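Local coordinates for putative iron binding protein (Bordetella pertussis Tohama I, PDB 1Y9U) that binds ferric iron through tyrosine side chains and probably serves as a periplasmic solute-binding protein in iron uptake, at residues Glu96-Val108 with Gly233-Ala245. Residues are numbered along the deposited sequence; the frame is centred on the assembly and turned at random.
Sequences EGSWYALSLRDRV and GGTHVNISGAAVA
Ser103 and Ser240 meet hydroxyl to hydroxyl where strands 100-108 and 237-245 run antiparallel, OG to OG 2.7 Å. Glu276 bonds to Ser103 OG and also salt-bridges Arg105, while the Tyr270 hydroxyl bonds to Ser240 OG, extending a buried polar chain. Here the register slips by one residue: Leu102 and Ser103 both face Ser240 in a classic beta bulge. The Leu102 N-H points almost straight (176°) at Ser240 O, 2.9 Å away, whereas Ser240 N reaches Ser103 O from above its carbonyl plane. Ile239 lies on the other face, with Leu104. Its CB rests 3.5 Å from Ser103 O; CG2 touches Ala101 CB and Leu104 CD2; CG1, swung between backbone N and carbonyl carbon (chi1 64°), carries CD1 to a spot 3.8 Å from both Ala101 CB and Trp99 CZ3. The isoleucine chain lies roughly perpendicular to that of Trp99. Beyond the bulge, Arg105 and Asn238 form a hydrogen-bonded pair, with Arg105 N to Asn238 O at 2.8 Å. The arginine lays CB beside Asn238 O and CD against the Ile239 carbonyl, and its chain is bent beyond that point. Asn238 OD1 accepts from its neighbour Ile239 N (2.8 Å), which helps fix the amide. Two long antiparallel strands run between the lobes here, as in the hinge of periplasmic binding proteins of this type. The chemistry thus divides: Ile239, Ala101 and Trp99 form an apolar patch, with helix 64-72 packed on Ile239 and Trp99, whereas Ser103, Ser240, Arg105 and Asn238 form a polar cluster on the opposite face. That cluster holds Arg105 near Tyr143 and Tyr199, which bind iron in other structures of this protein; its charge, partly offset by Glu276, might still be felt there.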
ATOM      1  N   GLU A  96       9.220  17.455   8.316  1.00 26.96           N
ATOM      2  CA  GLU A  96      10.669  17.565   8.537  1.00 27.27           C
ATOM      3  C   GLU A  96      11.445  16.356   8.011  1.00 26.39           C
ATOM      4  O   GLU A  96      12.483  15.983   8.551  1.00 26.71           O
ATOM      5  CB  GLU A  96      10.977  17.757  10.028  1.00 28.13           C
ATOM      6  CG  GLU A  96      10.211  18.893  10.691  1.00 30.68           C
ATOM      7  CD  GLU A  96      10.666  19.139  12.123  1.00 33.64           C
ATOM      8  OE1 GLU A  96      11.813  19.594  12.308  1.00 36.39           O
ATOM      9  OE2 GLU A  96       9.887  18.873  13.066  1.00 35.41           O
ATOM     10  N   GLY A  97      10.930  15.747   6.951  1.00 25.04           N
ATOM     11  CA  GLY A  97      11.613  14.664   6.282  1.00 23.82           C
ATOM     12  C   GLY A  97      11.803  13.450   7.157  1.00 22.16           C
ATOM     13  O   GLY A  97      12.796  12.767   7.035  1.00 22.83           O
ATOM     14  N   SER A  98      10.805  13.131   7.978  1.00 20.78           N
ATOM     15  CA  SER A  98      10.878  11.977   8.856  1.00 20.09           C
ATOM     16  C   SER A  98      10.626  10.592   8.178  1.00 18.45           C
ATOM     17  O   SER A  98      11.182   9.582   8.591  1.00 20.28           O
ATOM     18  CB  SER A  98       9.916  12.177  10.038  1.00 21.08           C
ATOM     19  OG  SER A  98       8.593  12.451   9.579  1.00 23.14           O
ATOM     20  N   TRP A  99       9.754  10.553   7.180  1.00 16.56           N
ATOM     21  CA  TRP A  99       9.481   9.354   6.370  1.00 15.24           C
ATOM     22  C   TRP A  99       8.883   9.826   5.055  1.00 13.98           C
ATOM     23  O   TRP A  99       8.349  10.921   4.968  1.00 14.04           O
ATOM     24  CB  TRP A  99       8.505   8.374   7.059  1.00 14.67           C
ATOM     25  CG  TRP A  99       7.213   8.984   7.448  1.00 16.02           C
ATOM     26  CD1 TRP A  99       6.892   9.530   8.659  1.00 17.13           C
ATOM     27  CD2 TRP A  99       6.045   9.109   6.639  1.00 14.92           C
ATOM     28  NE1 TRP A  99       5.617  10.028   8.632  1.00 16.97           N
ATOM     29  CE2 TRP A  99       5.063   9.768   7.408  1.00 15.65           C
ATOM     30  CE3 TRP A  99       5.724   8.748   5.323  1.00 14.31           C
ATOM     31  CZ2 TRP A  99       3.797  10.068   6.909  1.00 16.17           C
ATOM     32  CZ3 TRP A  99       4.474   9.060   4.829  1.00 14.74           C
ATOM     33  CH2 TRP A  99       3.527   9.722   5.617  1.00 15.44           C
ATOM     34  N   TYR A 100       8.985   8.987   4.039  1.00 13.33           N
ATOM     35  CA  TYR A 100       8.525   9.322   2.708  1.00 11.83           C
ATOM     36  C   TYR A 100       7.892   8.116   2.015  1.00 11.20           C
ATOM     37  O   TYR A 100       8.481   7.044   2.022  1.00 11.52           O
ATOM     38  CB  TYR A 100       9.721   9.748   1.866  1.00 12.70           C
ATOM     39  CG  TYR A 100      10.311  11.068   2.239  1.00 13.80           C
ATOM     40  CD1 TYR A 100      11.345  11.148   3.154  1.00 16.27           C
ATOM     41  CD2 TYR A 100       9.850  12.233   1.646  1.00 16.27           C
ATOM     42  CE1 TYR A 100      11.892  12.405   3.488  1.00 17.58           C
ATOM     43  CE2 TYR A 100      10.386  13.463   1.964  1.00 18.71           C
ATOM     44  CZ  TYR A 100      11.387  13.541   2.863  1.00 19.52           C
ATOM     45  OH  TYR A 100      11.919  14.781   3.126  1.00 22.51           O
ATOM     46  N   ALA A 101       6.715   8.293   1.411  1.00 10.77           N
ATOM     47  CA  ALA A 101       6.147   7.262   0.536  1.00 10.81           C
ATOM     48  C   ALA A 101       6.987   7.102  -0.719  1.00 10.66           C
ATOM     49  O   ALA A 101       7.505   8.068  -1.260  1.00 10.44           O
ATOM     50  CB  ALA A 101       4.711   7.596   0.148  1.00  9.94           C
ATOM     51  N   LEU A 102       7.101   5.855  -1.163  1.00  9.84           N
ATOM     52  CA  LEU A 102       7.753   5.477  -2.415  1.00 10.31           C
ATOM     53  C   LEU A 102       6.813   4.859  -3.436  1.00  9.55           C
ATOM     54  O   LEU A 102       7.094   4.940  -4.637  1.00  9.65           O
ATOM     55  CB  LEU A 102       8.906   4.515  -2.136  1.00 10.26           C
ATOM     56  CG  LEU A 102      10.042   5.054  -1.261  1.00 10.40           C
ATOM     57  CD1 LEU A 102      11.072   3.953  -1.045  1.00 11.14           C
ATOM     58  CD2 LEU A 102      10.723   6.273  -1.874  1.00 11.31           C
ATOM     59  N   SER A 103       5.698   4.265  -2.991  1.00  9.46           N
ATOM     60  CA  SER A 103       4.692   3.772  -3.917  1.00  9.50           C
ATOM     61  C   SER A 103       3.359   3.733  -3.206  1.00  9.62           C
ATOM     62  O   SER A 103       3.305   3.771  -1.982  1.00 10.28           O
ATOM     63  CB  SER A 103       5.043   2.382  -4.422  1.00  9.42           C
ATOM     64  OG  SER A 103       4.955   1.441  -3.368  1.00 10.10           O
ATOM     65  N   LEU A 104       2.289   3.670  -3.994  1.00  9.79           N
ATOM     66  CA  LEU A 104       0.916   3.692  -3.497  1.00 10.27           C
ATOM     67  C   LEU A 104       0.262   2.344  -3.724  1.00 10.46           C
ATOM     68  O   LEU A 104       0.407   1.750  -4.799  1.00  9.98           O
ATOM     69  CB  LEU A 104       0.078   4.769  -4.182  1.00 11.00           C
ATOM     70  CG  LEU A 104       0.729   6.148  -4.274  1.00 13.34           C
ATOM     71  CD1 LEU A 104      -0.215   7.117  -4.969  1.00 14.19           C
ATOM     72  CD2 LEU A 104       1.142   6.668  -2.910  1.00 13.57           C
ATOM     73  N   ARG A 105      -0.502   1.908  -2.726  1.00 10.27           N
ATOM     74  CA  ARG A 105      -1.211   0.625  -2.701  1.00 10.47           C
ATOM     75  C   ARG A 105      -2.686   0.913  -2.470  1.00 10.18           C
ATOM     76  O   ARG A 105      -3.154   0.943  -1.339  1.00 10.08           O
ATOM     77  CB  ARG A 105      -0.610  -0.206  -1.586  1.00 11.18           C
ATOM     78  CG  ARG A 105       0.830  -0.626  -1.914  1.00 11.25           C
ATOM     79  CD  ARG A 105       1.637  -1.044  -0.726  1.00 11.72           C
ATOM     80  NE  ARG A 105       1.055  -2.147   0.023  1.00 12.60           N
ATOM     81  CZ  ARG A 105       1.323  -3.434  -0.166  1.00 13.79           C
ATOM     82  NH1 ARG A 105       2.163  -3.865  -1.089  1.00 13.14           N
ATOM     83  NH2 ARG A 105       0.731  -4.318   0.606  1.00 15.73           N
ATOM     84  N   ASP A 106      -3.394   1.132  -3.567  1.00  9.97           N
ATOM     85  CA  ASP A 106      -4.793   1.494  -3.557  1.00  9.88           C
ATOM     86  C   ASP A 106      -5.691   0.305  -3.372  1.00  8.84           C
ATOM     87  O   ASP A 106      -5.477  -0.765  -3.966  1.00  9.21           O
ATOM     88  CB  ASP A 106      -5.213   2.321  -4.784  1.00  9.96           C
ATOM     89  CG  ASP A 106      -4.835   1.724  -6.117  1.00 11.22           C
ATOM     90  OD1 ASP A 106      -3.697   1.245  -6.297  1.00 12.45           O
ATOM     91  OD2 ASP A 106      -5.619   1.794  -7.060  1.00 11.15           O
ATOM     92  N   ARG A 107      -6.696   0.504  -2.533  1.00  8.39           N
ATOM     93  CA  ARG A 107      -7.650  -0.542  -2.225  1.00  8.39           C
ATOM     94  C   ARG A 107      -8.926  -0.242  -2.997  1.00  8.66           C
ATOM     95  O   ARG A 107      -9.544   0.791  -2.804  1.00  9.00           O
ATOM     96  CB  ARG A 107      -7.883  -0.650  -0.723  1.00  9.05           C
ATOM     97  CG  ARG A 107      -8.621  -1.905  -0.317  1.00 10.30           C
ATOM     98  CD  ARG A 107      -8.230  -2.409   1.087  1.00  9.67           C
ATOM     99  NE  ARG A 107      -8.760  -3.723   1.452  1.00 10.60           N
ATOM    100  CZ  ARG A 107      -8.268  -4.867   0.992  1.00 10.41           C
ATOM    101  NH1 ARG A 107      -7.273  -4.882   0.124  1.00 11.03           N
ATOM    102  NH2 ARG A 107      -8.780  -6.010   1.410  1.00 11.92           N
ATOM    103  N   VAL A 108      -9.244  -1.127  -3.940  1.00  8.45           N
ATOM    104  CA  VAL A 108     -10.233  -0.864  -4.969  1.00  8.79           C
ATOM    105  C   VAL A 108     -11.347  -1.912  -4.951  1.00  8.26           C
ATOM    106  O   VAL A 108     -11.375  -2.798  -4.111  1.00  8.61           O
ATOM    107  CB  VAL A 108      -9.535  -0.777  -6.352  1.00  8.87           C
ATOM    108  CG1 VAL A 108      -8.402   0.281  -6.338  1.00  9.82           C
ATOM    109  CG2 VAL A 108      -8.970  -2.117  -6.780  1.00  9.42           C
ATOM    110  N   GLY A 233     -13.718  13.650  -4.099  1.00 24.89           N
ATOM    111  CA  GLY A 233     -13.183  12.624  -3.218  1.00 23.03           C
ATOM    112  C   GLY A 233     -12.155  11.745  -3.898  1.00 21.75           C
ATOM    113  O   GLY A 233     -12.076  11.702  -5.134  1.00 22.62           O
ATOM    114  N   GLY A 234     -11.374  11.041  -3.078  1.00 19.41           N
ATOM    115  CA  GLY A 234     -10.280  10.241  -3.577  1.00 16.50           C
ATOM    116  C   GLY A 234     -10.300   8.804  -3.101  1.00 14.25           C
ATOM    117  O   GLY A 234     -11.027   8.427  -2.183  1.00 13.87           O
ATOM    118  N   THR A 235      -9.456   8.004  -3.738  1.00 11.79           N
ATOM    119  CA  THR A 235      -9.308   6.578  -3.460  1.00 10.85           C
ATOM    120  C   THR A 235      -8.348   6.357  -2.310  1.00 10.25           C
ATOM    121  O   THR A 235      -7.334   7.044  -2.198  1.00 11.04           O
ATOM    122  CB  THR A 235      -8.788   5.895  -4.735  1.00 10.74           C
ATOM    123  OG1 THR A 235      -9.767   6.015  -5.782  1.00 11.58           O
ATOM    124  CG2 THR A 235      -8.525   4.400  -4.513  1.00 10.52           C
ATOM    125  N   HIS A 236      -8.671   5.392  -1.453  1.00  9.76           N
ATOM    126  CA  HIS A 236      -7.837   5.007  -0.347  1.00  9.70           C
ATOM    127  C   HIS A 236      -6.550   4.365  -0.825  1.00  9.97           C
ATOM    128  O   HIS A 236      -6.571   3.417  -1.604  1.00 10.53           O
ATOM    129  CB  HIS A 236      -8.566   3.996   0.543  1.00  9.95           C
ATOM    130  CG  HIS A 236      -7.730   3.505   1.679  1.00 10.01           C
ATOM    131  ND1 HIS A 236      -7.138   2.258   1.743  1.00 12.87           N
ATOM    132  CD2 HIS A 236      -7.361   4.151   2.804  1.00  8.53           C
ATOM    133  CE1 HIS A 236      -6.456   2.163   2.878  1.00  9.60           C
ATOM    134  NE2 HIS A 236      -6.575   3.302   3.533  1.00 12.05           N
ATOM    135  N   VAL A 237      -5.433   4.855  -0.301  1.00 10.37           N
ATOM    136  CA  VAL A 237      -4.137   4.245  -0.527  1.00 10.73           C
ATOM    137  C   VAL A 237      -3.391   4.004   0.780  1.00 10.27           C
ATOM    138  O   VAL A 237      -3.422   4.821   1.716  1.00 11.12           O
ATOM    139  CB  VAL A 237      -3.232   5.060  -1.500  1.00 11.01           C
ATOM    140  CG1 VAL A 237      -3.945   5.332  -2.810  1.00 12.51           C
ATOM    141  CG2 VAL A 237      -2.692   6.353  -0.867  1.00 12.39           C
ATOM    142  N   ASN A 238      -2.766   2.842   0.875  1.00 10.32           N
ATOM    143  CA  ASN A 238      -1.645   2.690   1.810  1.00 10.71           C
ATOM    144  C   ASN A 238      -0.360   2.846   0.966  1.00 10.10           C
ATOM    145  O   ASN A 238      -0.419   3.148  -0.237  1.00  9.87           O
ATOM    146  CB  ASN A 238      -1.688   1.381   2.648  1.00 11.88           C
ATOM    147  CG  ASN A 238      -1.025   1.516   4.041  1.00 13.92           C
ATOM    148  OD1 ASN A 238      -0.090   2.267   4.235  1.00 15.79           O
ATOM    149  ND2 ASN A 238      -1.586   0.802   5.047  1.00 16.80           N
ATOM    150  N   ILE A 239       0.788   2.669   1.587  1.00 10.55           N
ATOM    151  CA  ILE A 239       2.046   2.954   0.921  1.00 10.46           C
ATOM    152  C   ILE A 239       3.124   1.956   1.237  1.00 10.71           C
ATOM    153  O   ILE A 239       3.066   1.250   2.227  1.00 11.77           O
ATOM    154  CB  ILE A 239       2.549   4.365   1.339  1.00 10.70           C
ATOM    155  CG1 ILE A 239       2.868   4.420   2.842  1.00 11.85           C
ATOM    156  CG2 ILE A 239       1.580   5.455   0.909  1.00 11.27           C
ATOM    157  CD1 ILE A 239       3.587   5.717   3.258  1.00 12.84           C
ATOM    158  N   SER A 240       4.140   1.929   0.387  1.00  9.99           N
ATOM    159  CA  SER A 240       5.478   1.526   0.838  1.00 10.12           C
ATOM    160  C   SER A 240       6.278   2.808   1.036  1.00 10.64           C
ATOM    161  O   SER A 240       5.933   3.850   0.492  1.00  9.79           O
ATOM    162  CB  SER A 240       6.188   0.608  -0.159  1.00 10.38           C
ATOM    163  OG  SER A 240       6.671   1.347  -1.278  1.00 11.12           O
ATOM    164  N   GLY A 241       7.346   2.731   1.807  1.00 10.63           N
ATOM    165  CA  GLY A 241       8.104   3.943   2.066  1.00 10.32           C
ATOM    166  C   GLY A 241       9.388   3.690   2.799  1.00 10.60           C
ATOM    167  O   GLY A 241       9.766   2.558   3.046  1.00 11.29           O
ATOM    168  N   ALA A 242      10.074   4.776   3.141  1.00 10.59           N
ATOM    169  CA  ALA A 242      11.401   4.705   3.694  1.00 12.29           C
ATOM    170  C   ALA A 242      11.728   5.924   4.525  1.00 12.68           C
ATOM    171  O   ALA A 242      11.080   6.946   4.467  1.00 13.00           O
ATOM    172  CB  ALA A 242      12.400   4.547   2.560  1.00 12.23           C
ATOM    173  N   ALA A 243      12.800   5.779   5.280  1.00 14.00           N
ATOM    174  CA  ALA A 243      13.310   6.811   6.177  1.00 14.08           C
ATOM    175  C   ALA A 243      14.804   6.599   6.333  1.00 14.57           C
ATOM    176  O   ALA A 243      15.297   5.483   6.148  1.00 14.26           O
ATOM    177  CB  ALA A 243      12.642   6.715   7.520  1.00 14.74           C
ATOM    178  N   VAL A 244      15.524   7.672   6.649  1.00 15.27           N
ATOM    179  CA  VAL A 244      16.938   7.542   7.000  1.00 16.08           C
ATOM    180  C   VAL A 244      17.046   7.092   8.461  1.00 15.82           C
ATOM    181  O   VAL A 244      16.365   7.615   9.330  1.00 16.20           O
ATOM    182  CB  VAL A 244      17.679   8.856   6.768  1.00 15.88           C
ATOM    183  CG1 VAL A 244      19.127   8.766   7.272  1.00 16.22           C
ATOM    184  CG2 VAL A 244      17.662   9.224   5.285  1.00 16.13           C
ATOM    185  N   ALA A 245      17.890   6.104   8.709  1.00 16.50           N
ATOM    186  CA  ALA A 245      18.074   5.580  10.072  1.00 17.13           C
ATOM    187  C   ALA A 245      18.723   6.603  10.998  1.00 18.18           C
ATOM    188  O   ALA A 245      19.566   7.408  10.575  1.00 18.11           O
ATOM    189  CB  ALA A 245      18.892   4.322  10.041  1.00 16.59           C
TER
HETATM  190  O   HOH W   1      14.305  10.215   7.250  1.00 18.60           O